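Local coordinates for mandelate racemase / muconate lactonizing enzyme, C-terminal domain protein (Pseudovibrio sp. JE062, PDB 4JHM) that belongs to the enolase superfamily, pairing an N-terminal capping domain with a TIM-barrel-like C-terminal domain, at residues L166-V171 with F193-A198; W212-N217 with A238-E243; S226-K231 with N249-L254. One frame throughout, in Å; residues are numbered along the deposited sequence.

The three contacts sample a barrel at different places, contacts 1 and 2 on the same side of the chain's centre, and their chemistry changes accordingly. Contact 1 is wholly buried: neighbouring parallel strands share backbone hydrogen bonds, while sulfur, leucine and carboxylate groups pack around them. Contact 2, about 15 Å from it between centres, lies at the helical layer, where a glutamate grips a backbone N-H beside a small apolar patch; the two meet where Leu195 CD2 packs 3.9 Å from Met213 SE. Contact 3 joins the start of helix 230-239, whose other end serves contact 2, to a loop by apolar and sulfur-aromatic packing and an aspartate lying on a cysteine. Contacts 2 and 3 also border other subunits, unlike contact 1.

Contact 1 of 3, residues L166-V171 with F193-A198; sequences LHCYCV and FMLDTA
The beta-alpha-beta unit of the barrel, strand 163-167, helix 172-186 and strand 192-196, brings Leu166 alongside Leu195 as a parallel pair. Leu166 N donates to Met194 O at 2.9 Å, and Asp196 N returns a bond to Leu166 O at 3.2 Å, so one residue is gripped through both its backbone polar atoms. On the face of Leu166 and Leu195, Leu195 CD1 meets Leu166 CB at 4.3 Å and also touches the sulfur of Cys168, while Leu166 CD1 approaches the Phe193 ring obliquely. Val179 of the intervening helix touches the Leu195 side chain.

The other face carries His167 and Asp196, whose side chains run side by side with ring and carboxylate planes 48° apart. His167 NE2 makes only a weak, bent bond to Asp196 OD2 (3.3 Å); the stronger hold on the ring is at ND1, which bonds to Thr140 O. The Asp196 chain extends away from its own backbone N (chi1 180°), carrying OD2 to the histidine edge, while OD1 closes an Asx turn with Ala198 N at 2.7 Å. OD2 also lies near the like-charged Glu222 OE2, on the neighbouring strand 220-222.

Past the strand ends, loop cysteines take over the packing. Cys170 SG rests against Ala198 CB at 3.9 Å, and Cys168 SG approaches Asp196 O to 3.4 Å.

Contact 2 of 3, residues W212-N217 with A238-E243; sequences WMERHN and ANTDLE
Polar contact centres on Glu214, whose carboxylate receives the backbone N-H of Asp241: the distance from Asp241 N to Glu214 OE2 is 2.8 Å, and the donor comes from above the carboxylate plane. The reach follows from an extended chain, with CG anti to the backbone N (chi1 -176°) and the next bond also extended, which carries the acid away from its helix. The same OE2 lies 3.5 Å from Thr240 CB. On the receiving side, Thr240 OG1 accepts from Leu242 N at 3.2 Å in an ST turn and is also bonded to Leu236 O, so the loop is braced from within as well as by Glu214.

This is the outer, helical layer of the TIM-barrel-like domain: the end of helix 203-215 lies against the loop that leads from helix 230-239 toward strand 243-245.

Apolar contact falls to Met213, a selenomethionine, and Leu242, whose side chains cross at an angle. Leu242 CD2 comes within 3.7 Å of Met213 CB, and Leu221 of the barrel strand touches both residues.

Two acids also come close, Glu214 OE2 and Asp241 OD2 at 4.2 Å, which would probably be unfavourable; long, weak ion pairs from Asp241 to Arg235 and Lys211 of the second subunit may offset this.

Contact 3 of 3, residues S226-K231 with N249-L254; sequences SDYDFK and NCLLTL
A cysteine lodged between an aspartate and a tyrosine is the striking feature here: Cys250 CB lies 3.7 Å from Asp227 OD2 and 3.5 Å from Tyr228 OH, so two consecutive residues of one loop take hold of it. Its sulfur is set obliquely to the Tyr228 ring, 5.4 Å from the ring centroid and 46° off the normal, a Cys sulfur-aromatic contact. SG sits anti to its own carbonyl carbon (chi1 -55°), and this turn brings it within 3.9 Å of Asp227 OD2. Both carboxylate oxygens of Asp227 are hydrogen-bonded next to the segments, OD1 to the backbone N of His247.

The first segment runs from a loop of the TIM-barrel-like domain into the start of helix 230-239; the second lies in the loop between strand 243-245 and helix 254-262. A type I turn from Ser226 to Asp229 shapes the first of these, and within it Ser226 OG accepts from Tyr228 N in an ST turn.

Leu251 splits its two methyl groups between two rings. CD2 packs on Tyr228 CE1, the leucine and tyrosine chains running antiparallel past one another, while Phe230 reaches out so that its CE1 meets CD1 at 3.9 Å; both approaches are oblique to the rings. Beyond Leu251, the Phe230 ring also makes an edge-to-face contact with His259 of the third subunit, and Glu256 of that same subunit packs on Tyr228.

Contact 1 of 3, residues L166-V171 with F193-A198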
loop_
_atom_site.group_PDB
_atom_site.type_symbol
_atom_site.label_atom_id
_atom_site.label_comp_id
_atom_site.label_asym_id
_atom_site.label_seq_id
_atom_site.Cartn_x
_atom_site.Cartn_y
_atom_site.Cartn_z
ATOM N N LEU A 166 -18.331 -29.564 14.614
ATOM C CA LEU A 166 -18.751 -30.623 13.724
ATOM C C LEU A 166 -17.681 -30.888 12.681
ATOM O O LEU A 166 -17.204 -29.964 12.042
ATOM C CB LEU A 166 -20.032 -30.216 13.000
ATOM C CG LEU A 166 -21.205 -29.765 13.862
ATOM C CD1 LEU A 166 -22.202 -28.995 13.013
ATOM C CD2 LEU A 166 -21.862 -30.962 14.520
ATOM N N HIS A 167 -17.299 -32.146 12.507
ATOM C CA HIS A 167 -16.605 -32.536 11.289
ATOM C C HIS A 167 -17.681 -32.955 10.307
ATOM O O HIS A 167 -18.656 -33.607 10.686
ATOM C CB HIS A 167 -15.590 -33.650 11.530
ATOM C CG HIS A 167 -14.290 -33.158 12.083
ATOM N ND1 HIS A 167 -13.892 -33.394 13.381
ATOM C CD2 HIS A 167 -13.307 -32.417 11.519
ATOM C CE1 HIS A 167 -12.715 -32.833 13.589
ATOM N NE2 HIS A 167 -12.338 -32.233 12.475
ATOM N N CYS A 168 -17.518 -32.552 9.054
ATOM C CA CYS A 168 -18.585 -32.686 8.078
ATOM C C CYS A 168 -18.126 -33.394 6.811
ATOM O O CYS A 168 -17.014 -33.919 6.736
ATOM C CB CYS A 168 -19.142 -31.303 7.735
ATOM S SG CYS A 168 -17.926 -30.187 7.005
ATOM N N TYR A 169 -19.004 -33.400 5.815
ATOM C CA TYR A 169 -18.737 -34.064 4.554
ATOM C C TYR A 169 -17.685 -33.310 3.748
ATOM O O TYR A 169 -17.023 -33.888 2.890
ATOM C CB TYR A 169 -20.038 -34.200 3.762
ATOM C CG TYR A 169 -21.146 -34.850 4.565
ATOM C CD1 TYR A 169 -21.235 -36.230 4.664
ATOM C CD2 TYR A 169 -22.089 -34.084 5.241
ATOM C CE1 TYR A 169 -22.237 -36.832 5.405
ATOM C CE2 TYR A 169 -23.096 -34.678 5.984
ATOM C CZ TYR A 169 -23.165 -36.053 6.061
ATOM O OH TYR A 169 -24.159 -36.661 6.796
ATOM N N CYS A 170 -17.519 -32.025 4.043
ATOM C CA CYS A 170 -16.590 -31.183 3.300
ATOM C C CYS A 170 -17.024 -31.078 1.840
ATOM O O CYS A 170 -16.201 -30.938 0.936
ATOM C CB CYS A 170 -15.166 -31.723 3.418
ATOM S SG CYS A 170 -14.604 -31.802 5.130
ATOM N N VAL A 171 -18.337 -31.154 1.642
ATOM C CA VAL A 171 -18.970 -30.943 0.351
ATOM C C VAL A 171 -20.113 -29.945 0.573
ATOM O O VAL A 171 -21.204 -30.314 1.007
ATOM C CB VAL A 171 -19.506 -32.270 -0.229
ATOM C CG1 VAL A 171 -20.352 -32.024 -1.469
ATOM C CG2 VAL A 171 -18.353 -33.215 -0.539
ATOM N N PHE A 193 -21.374 -23.653 18.205
ATOM C CA PHE A 193 -21.077 -24.580 17.112
ATOM C C PHE A 193 -19.974 -24.077 16.189
ATOM O O PHE A 193 -19.913 -22.889 15.864
ATOM C CB PHE A 193 -22.333 -24.860 16.287
ATOM C CG PHE A 193 -23.318 -25.779 16.963
ATOM C CD1 PHE A 193 -23.168 -27.154 16.887
ATOM C CD2 PHE A 193 -24.402 -25.268 17.657
ATOM C CE1 PHE A 193 -24.075 -28.000 17.497
ATOM C CE2 PHE A 193 -25.317 -26.109 18.266
ATOM C CZ PHE A 193 -25.153 -27.476 18.186
HETATM N N MSE A 194 -19.111 -25.001 15.769
HETATM C CA MSE A 194 -18.019 -24.710 14.842
HETATM C C MSE A 194 -18.062 -25.714 13.724
HETATM O O MSE A 194 -18.672 -26.775 13.855
HETATM C CB MSE A 194 -16.653 -24.817 15.522
HETATM C CG MSE A 194 -16.473 -23.800 16.641
HETATM SE SE MSE A 194 -16.879 -24.614 18.394
HETATM C CE MSE A 194 -15.156 -24.273 19.284
ATOM N N LEU A 195 -17.397 -25.392 12.617
ATOM C CA LEU A 195 -17.401 -26.242 11.435
ATOM C C LEU A 195 -15.999 -26.351 10.852
ATOM O O LEU A 195 -15.333 -25.334 10.646
ATOM C CB LEU A 195 -18.346 -25.655 10.394
ATOM C CG LEU A 195 -18.610 -26.499 9.151
ATOM C CD1 LEU A 195 -19.284 -27.806 9.531
ATOM C CD2 LEU A 195 -19.471 -25.716 8.171
ATOM N N ASP A 196 -15.551 -27.578 10.598
ATOM C CA ASP A 196 -14.256 -27.817 9.947
ATOM C C ASP A 196 -14.464 -28.421 8.551
ATOM O O ASP A 196 -14.944 -29.551 8.425
ATOM C CB ASP A 196 -13.384 -28.744 10.805
ATOM C CG ASP A 196 -12.027 -29.033 10.172
ATOM O OD1 ASP A 196 -11.815 -28.640 9.010
ATOM O OD2 ASP A 196 -11.169 -29.653 10.834
ATOM N N THR A 197 -14.112 -27.668 7.510
ATOM C CA THR A 197 -14.288 -28.134 6.134
ATOM C C THR A 197 -12.951 -28.539 5.497
ATOM O O THR A 197 -12.829 -28.615 4.270
ATOM C CB THR A 197 -14.981 -27.068 5.257
ATOM O OG1 THR A 197 -14.197 -25.870 5.241
ATOM C CG2 THR A 197 -16.374 -26.751 5.783
ATOM N N ALA A 198 -11.950 -28.781 6.341
ATOM C CA ALA A 198 -10.683 -29.378 5.919
ATOM C C ALA A 198 -10.123 -28.834 4.607
ATOM O O ALA A 198 -9.467 -29.553 3.862
ATOM C CB ALA A 198 -10.844 -30.886 5.822
#

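Contact 2 of 3, residues W212-N217 with A238-E243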
loop_
_atom_site.group_PDB
_atom_site.type_symbol
_atom_site.label_atom_id
_atom_site.label_comp_id
_atom_site.label_asym_id
_atom_site.label_seq_id
_atom_site.Cartn_x
_atom_site.Cartn_y
_atom_site.Cartn_z
ATOM N N TRP A 212 -23.415 -17.271 6.087
ATOM C CA TRP A 212 -24.490 -17.984 6.756
ATOM C C TRP A 212 -24.155 -18.250 8.222
ATOM O O TRP A 212 -24.986 -18.032 9.104
ATOM C CB TRP A 212 -24.786 -19.297 6.039
ATOM C CG TRP A 212 -25.922 -20.055 6.646
ATOM C CD1 TRP A 212 -27.216 -20.082 6.213
ATOM C CD2 TRP A 212 -25.868 -20.896 7.806
ATOM N NE1 TRP A 212 -27.969 -20.890 7.030
ATOM C CE2 TRP A 212 -27.164 -21.402 8.013
ATOM C CE3 TRP A 212 -24.847 -21.271 8.686
ATOM C CZ2 TRP A 212 -27.466 -22.259 9.063
ATOM C CZ3 TRP A 212 -25.149 -22.120 9.728
ATOM C CH2 TRP A 212 -26.447 -22.603 9.911
HETATM N N MSE A 213 -22.939 -18.720 8.484
HETATM C CA MSE A 213 -22.514 -19.009 9.854
HETATM C C MSE A 213 -22.499 -17.723 10.627
HETATM O O MSE A 213 -22.756 -17.720 11.832
HETATM C CB MSE A 213 -21.137 -19.673 9.872
HETATM C CG MSE A 213 -21.250 -21.143 9.488
HETATM SE SE MSE A 213 -19.480 -21.963 9.243
HETATM C CE MSE A 213 -18.746 -21.657 11.045
ATOM N N GLU A 214 -22.208 -16.623 9.930
ATOM C CA GLU A 214 -22.159 -15.291 10.535
ATOM C C GLU A 214 -23.543 -14.809 10.973
ATOM O O GLU A 214 -23.673 -14.169 12.012
ATOM C CB GLU A 214 -21.542 -14.288 9.550
ATOM C CG GLU A 214 -21.342 -12.877 10.090
ATOM C CD GLU A 214 -21.005 -11.869 8.995
ATOM O OE1 GLU A 214 -21.597 -11.962 7.895
ATOM O OE2 GLU A 214 -20.156 -10.978 9.231
ATOM N N ARG A 215 -24.570 -15.112 10.182
ATOM C CA ARG A 215 -25.942 -14.712 10.513
ATOM C C ARG A 215 -26.448 -15.443 11.744
ATOM O O ARG A 215 -27.188 -14.882 12.547
ATOM C CB ARG A 215 -26.905 -15.000 9.354
ATOM C CG ARG A 215 -26.877 -13.967 8.245
ATOM C CD ARG A 215 -28.153 -13.973 7.416
ATOM N NE ARG A 215 -28.228 -12.773 6.582
ATOM C CZ ARG A 215 -28.787 -11.621 6.955
ATOM N NH1 ARG A 215 -28.794 -10.587 6.120
ATOM N NH2 ARG A 215 -29.350 -11.496 8.153
ATOM N N HIS A 216 -26.062 -16.707 11.875
ATOM C CA HIS A 216 -26.571 -17.543 12.952
ATOM C C HIS A 216 -25.565 -17.658 14.105
ATOM O O HIS A 216 -25.637 -18.567 14.930
ATOM C CB HIS A 216 -26.978 -18.908 12.394
ATOM C CG HIS A 216 -28.090 -18.835 11.386
ATOM N ND1 HIS A 216 -27.865 -18.657 10.036
ATOM C CD2 HIS A 216 -29.434 -18.908 11.535
ATOM C CE1 HIS A 216 -29.021 -18.633 9.396
ATOM N NE2 HIS A 216 -29.989 -18.782 10.284
ATOM N N ASN A 217 -24.642 -16.704 14.157
ATOM C CA ASN A 217 -23.735 -16.543 15.292
ATOM C C ASN A 217 -22.935 -17.792 15.682
ATOM O O ASN A 217 -22.599 -17.978 16.849
ATOM C CB ASN A 217 -24.511 -16.008 16.501
ATOM C CG ASN A 217 -24.848 -14.529 16.375
ATOM O OD1 ASN A 217 -24.049 -13.735 15.880
ATOM N ND2 ASN A 217 -26.033 -14.150 16.837
ATOM N N ALA A 238 -11.886 -10.294 5.932
ATOM C CA ALA A 238 -12.098 -8.871 5.693
ATOM C C ALA A 238 -13.562 -8.544 5.435
ATOM O O ALA A 238 -13.968 -7.395 5.576
ATOM C CB ALA A 238 -11.239 -8.396 4.533
ATOM N N ASN A 239 -14.352 -9.547 5.060
ATOM C CA ASN A 239 -15.736 -9.304 4.670
ATOM C C ASN A 239 -16.788 -9.952 5.575
ATOM O O ASN A 239 -17.977 -9.895 5.269
ATOM C CB ASN A 239 -15.960 -9.731 3.221
ATOM C CG ASN A 239 -15.330 -8.775 2.232
ATOM O OD1 ASN A 239 -15.979 -7.852 1.747
ATOM N ND2 ASN A 239 -14.057 -8.981 1.940
ATOM N N THR A 240 -16.352 -10.559 6.678
ATOM C CA THR A 240 -17.267 -11.076 7.694
ATOM C C THR A 240 -16.687 -10.844 9.080
ATOM O O THR A 240 -15.525 -10.475 9.223
ATOM C CB THR A 240 -17.522 -12.591 7.551
ATOM O OG1 THR A 240 -16.477 -13.323 8.209
ATOM C CG2 THR A 240 -17.607 -13.005 6.085
ATOM N N ASP A 241 -17.504 -11.078 10.101
ATOM C CA ASP A 241 -17.064 -10.949 11.486
ATOM C C ASP A 241 -16.851 -12.326 12.112
ATOM O O ASP A 241 -16.488 -12.450 13.281
ATOM C CB ASP A 241 -18.086 -10.140 12.282
ATOM C CG ASP A 241 -18.177 -8.700 11.810
ATOM O OD1 ASP A 241 -17.219 -8.220 11.161
ATOM O OD2 ASP A 241 -19.202 -8.044 12.088
ATOM N N LEU A 242 -17.071 -13.362 11.313
ATOM C CA LEU A 242 -16.916 -14.732 11.762
ATOM C C LEU A 242 -15.438 -15.068 11.936
ATOM O O LEU A 242 -14.619 -14.757 11.070
ATOM C CB LEU A 242 -17.539 -15.669 10.727
ATOM C CG LEU A 242 -17.514 -17.166 11.018
ATOM C CD1 LEU A 242 -18.504 -17.496 12.120
ATOM C CD2 LEU A 242 -17.826 -17.948 9.751
ATOM N N GLU A 243 -15.099 -15.706 13.052
ATOM C CA GLU A 243 -13.732 -16.170 13.275
ATOM C C GLU A 243 -13.335 -17.170 12.186
ATOM O O GLU A 243 -14.009 -18.181 11.990
ATOM C CB GLU A 243 -13.613 -16.813 14.664
ATOM C CG GLU A 243 -12.216 -17.299 15.041
ATOM C CD GLU A 243 -12.125 -17.751 16.492
ATOM O OE1 GLU A 243 -13.136 -17.624 17.218
ATOM O OE2 GLU A 243 -11.047 -18.235 16.908
#

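Contact 3 of 3, residues S226-K231 with N249-L254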
loop_
_atom_site.group_PDB
_atom_site.type_symbol
_atom_site.label_atom_id
_atom_site.label_comp_id
_atom_site.label_asym_id
_atom_site.label_seq_id
_atom_site.Cartn_x
_atom_site.Cartn_y
_atom_site.Cartn_z
ATOM N N SER A 226 -7.750 -24.194 1.033
ATOM C CA SER A 226 -6.332 -24.480 1.186
ATOM C C SER A 226 -5.665 -23.373 1.979
ATOM O O SER A 226 -5.846 -22.198 1.676
ATOM C CB SER A 226 -5.658 -24.581 -0.174
ATOM O OG SER A 226 -4.252 -24.494 -0.039
ATOM N N ASP A 227 -4.881 -23.753 2.980
ATOM C CA ASP A 227 -4.193 -22.785 3.826
ATOM C C ASP A 227 -3.286 -21.856 3.030
ATOM O O ASP A 227 -2.928 -20.782 3.512
ATOM C CB ASP A 227 -3.345 -23.498 4.878
ATOM C CG ASP A 227 -4.141 -23.909 6.078
ATOM O OD1 ASP A 227 -5.379 -24.026 5.954
ATOM O OD2 ASP A 227 -3.524 -24.114 7.147
ATOM N N TYR A 228 -2.898 -22.270 1.830
ATOM C CA TYR A 228 -1.937 -21.499 1.049
ATOM C C TYR A 228 -2.611 -20.473 0.154
ATOM O O TYR A 228 -1.936 -19.684 -0.493
ATOM C CB TYR A 228 -1.051 -22.430 0.222
ATOM C CG TYR A 228 -0.270 -23.376 1.092
ATOM C CD1 TYR A 228 0.772 -22.913 1.885
ATOM C CD2 TYR A 228 -0.591 -24.723 1.149
ATOM C CE1 TYR A 228 1.486 -23.770 2.696
ATOM C CE2 TYR A 228 0.119 -25.590 1.957
ATOM C CZ TYR A 228 1.156 -25.107 2.726
ATOM O OH TYR A 228 1.861 -25.962 3.538
ATOM N N ASP A 229 -3.939 -20.493 0.122
ATOM C CA ASP A 229 -4.698 -19.537 -0.662
ATOM C C ASP A 229 -4.890 -18.282 0.168
ATOM O O ASP A 229 -5.989 -17.975 0.603
ATOM C CB ASP A 229 -6.050 -20.121 -1.062
ATOM C CG ASP A 229 -6.872 -19.165 -1.909
ATOM O OD1 ASP A 229 -6.463 -17.994 -2.091
ATOM O OD2 ASP A 229 -7.941 -19.586 -2.393
ATOM N N PHE A 230 -3.802 -17.552 0.365
ATOM C CA PHE A 230 -3.788 -16.419 1.274
ATOM C C PHE A 230 -4.891 -15.407 0.960
ATOM O O PHE A 230 -5.692 -15.068 1.830
ATOM C CB PHE A 230 -2.415 -15.739 1.253
ATOM C CG PHE A 230 -1.275 -16.638 1.660
ATOM C CD1 PHE A 230 -1.499 -17.804 2.381
ATOM C CD2 PHE A 230 0.034 -16.304 1.342
ATOM C CE1 PHE A 230 -0.442 -18.620 2.758
ATOM C CE2 PHE A 230 1.094 -17.116 1.721
ATOM C CZ PHE A 230 0.856 -18.273 2.431
ATOM N N LYS A 231 -4.931 -14.923 -0.277
ATOM C CA LYS A 231 -5.906 -13.899 -0.667
ATOM C C LYS A 231 -7.359 -14.253 -0.290
ATOM O O LYS A 231 -8.132 -13.375 0.107
ATOM C CB LYS A 231 -5.806 -13.605 -2.171
ATOM C CG LYS A 231 -4.840 -12.484 -2.535
ATOM C CD LYS A 231 -4.218 -12.720 -3.903
ATOM C CE LYS A 231 -3.875 -11.422 -4.618
ATOM N NZ LYS A 231 -5.037 -10.871 -5.379
ATOM N N ASN A 249 -2.001 -27.314 10.296
ATOM C CA ASN A 249 -0.956 -28.305 10.043
ATOM C C ASN A 249 -0.147 -28.013 8.789
ATOM O O ASN A 249 0.578 -28.875 8.298
ATOM C CB ASN A 249 -1.573 -29.698 9.917
ATOM C CG ASN A 249 -2.305 -30.124 11.167
ATOM O OD1 ASN A 249 -1.691 -30.414 12.194
ATOM N ND2 ASN A 249 -3.626 -30.164 11.089
ATOM N N CYS A 250 -0.263 -26.799 8.272
ATOM C CA CYS A 250 0.429 -26.446 7.050
ATOM C C CYS A 250 1.450 -25.332 7.280
ATOM O O CYS A 250 2.629 -25.501 6.973
ATOM C CB CYS A 250 -0.591 -26.067 5.985
ATOM S SG CYS A 250 -1.817 -27.364 5.703
ATOM N N LEU A 251 1.001 -24.206 7.827
ATOM C CA LEU A 251 1.899 -23.098 8.161
ATOM C C LEU A 251 2.362 -23.211 9.612
ATOM O O LEU A 251 1.600 -22.922 10.534
ATOM C CB LEU A 251 1.190 -21.759 7.939
ATOM C CG LEU A 251 0.561 -21.555 6.555
ATOM C CD1 LEU A 251 0.233 -20.089 6.313
ATOM C CD2 LEU A 251 1.488 -22.061 5.466
ATOM N N LEU A 252 3.617 -23.617 9.804
ATOM C CA LEU A 252 4.108 -24.035 11.116
ATOM C C LEU A 252 5.222 -23.164 11.718
ATOM O O LEU A 252 5.531 -23.278 12.911
ATOM C CB LEU A 252 4.617 -25.475 11.034
ATOM C CG LEU A 252 3.756 -26.501 10.294
ATOM C CD1 LEU A 252 4.288 -27.904 10.553
ATOM C CD2 LEU A 252 2.294 -26.406 10.703
ATOM N N THR A 253 5.839 -22.310 10.912
ATOM C CA THR A 253 6.968 -21.525 11.397
ATOM C C THR A 253 6.504 -20.255 12.098
ATOM O O THR A 253 5.444 -19.717 11.797
ATOM C CB THR A 253 7.932 -21.138 10.258
ATOM O OG1 THR A 253 7.213 -20.461 9.216
ATOM C CG2 THR A 253 8.626 -22.381 9.696
ATOM N N LEU A 254 7.316 -19.778 13.036
ATOM C CA LEU A 254 7.029 -18.537 13.744
ATOM C C LEU A 254 6.895 -17.377 12.754
ATOM O O LEU A 254 6.137 -16.436 12.993
ATOM C CB LEU A 254 8.129 -18.234 14.765
ATOM C CG LEU A 254 8.418 -19.283 15.843
ATOM C CD1 LEU A 254 9.633 -18.887 16.666
ATOM C CD2 LEU A 254 7.212 -19.487 16.746
#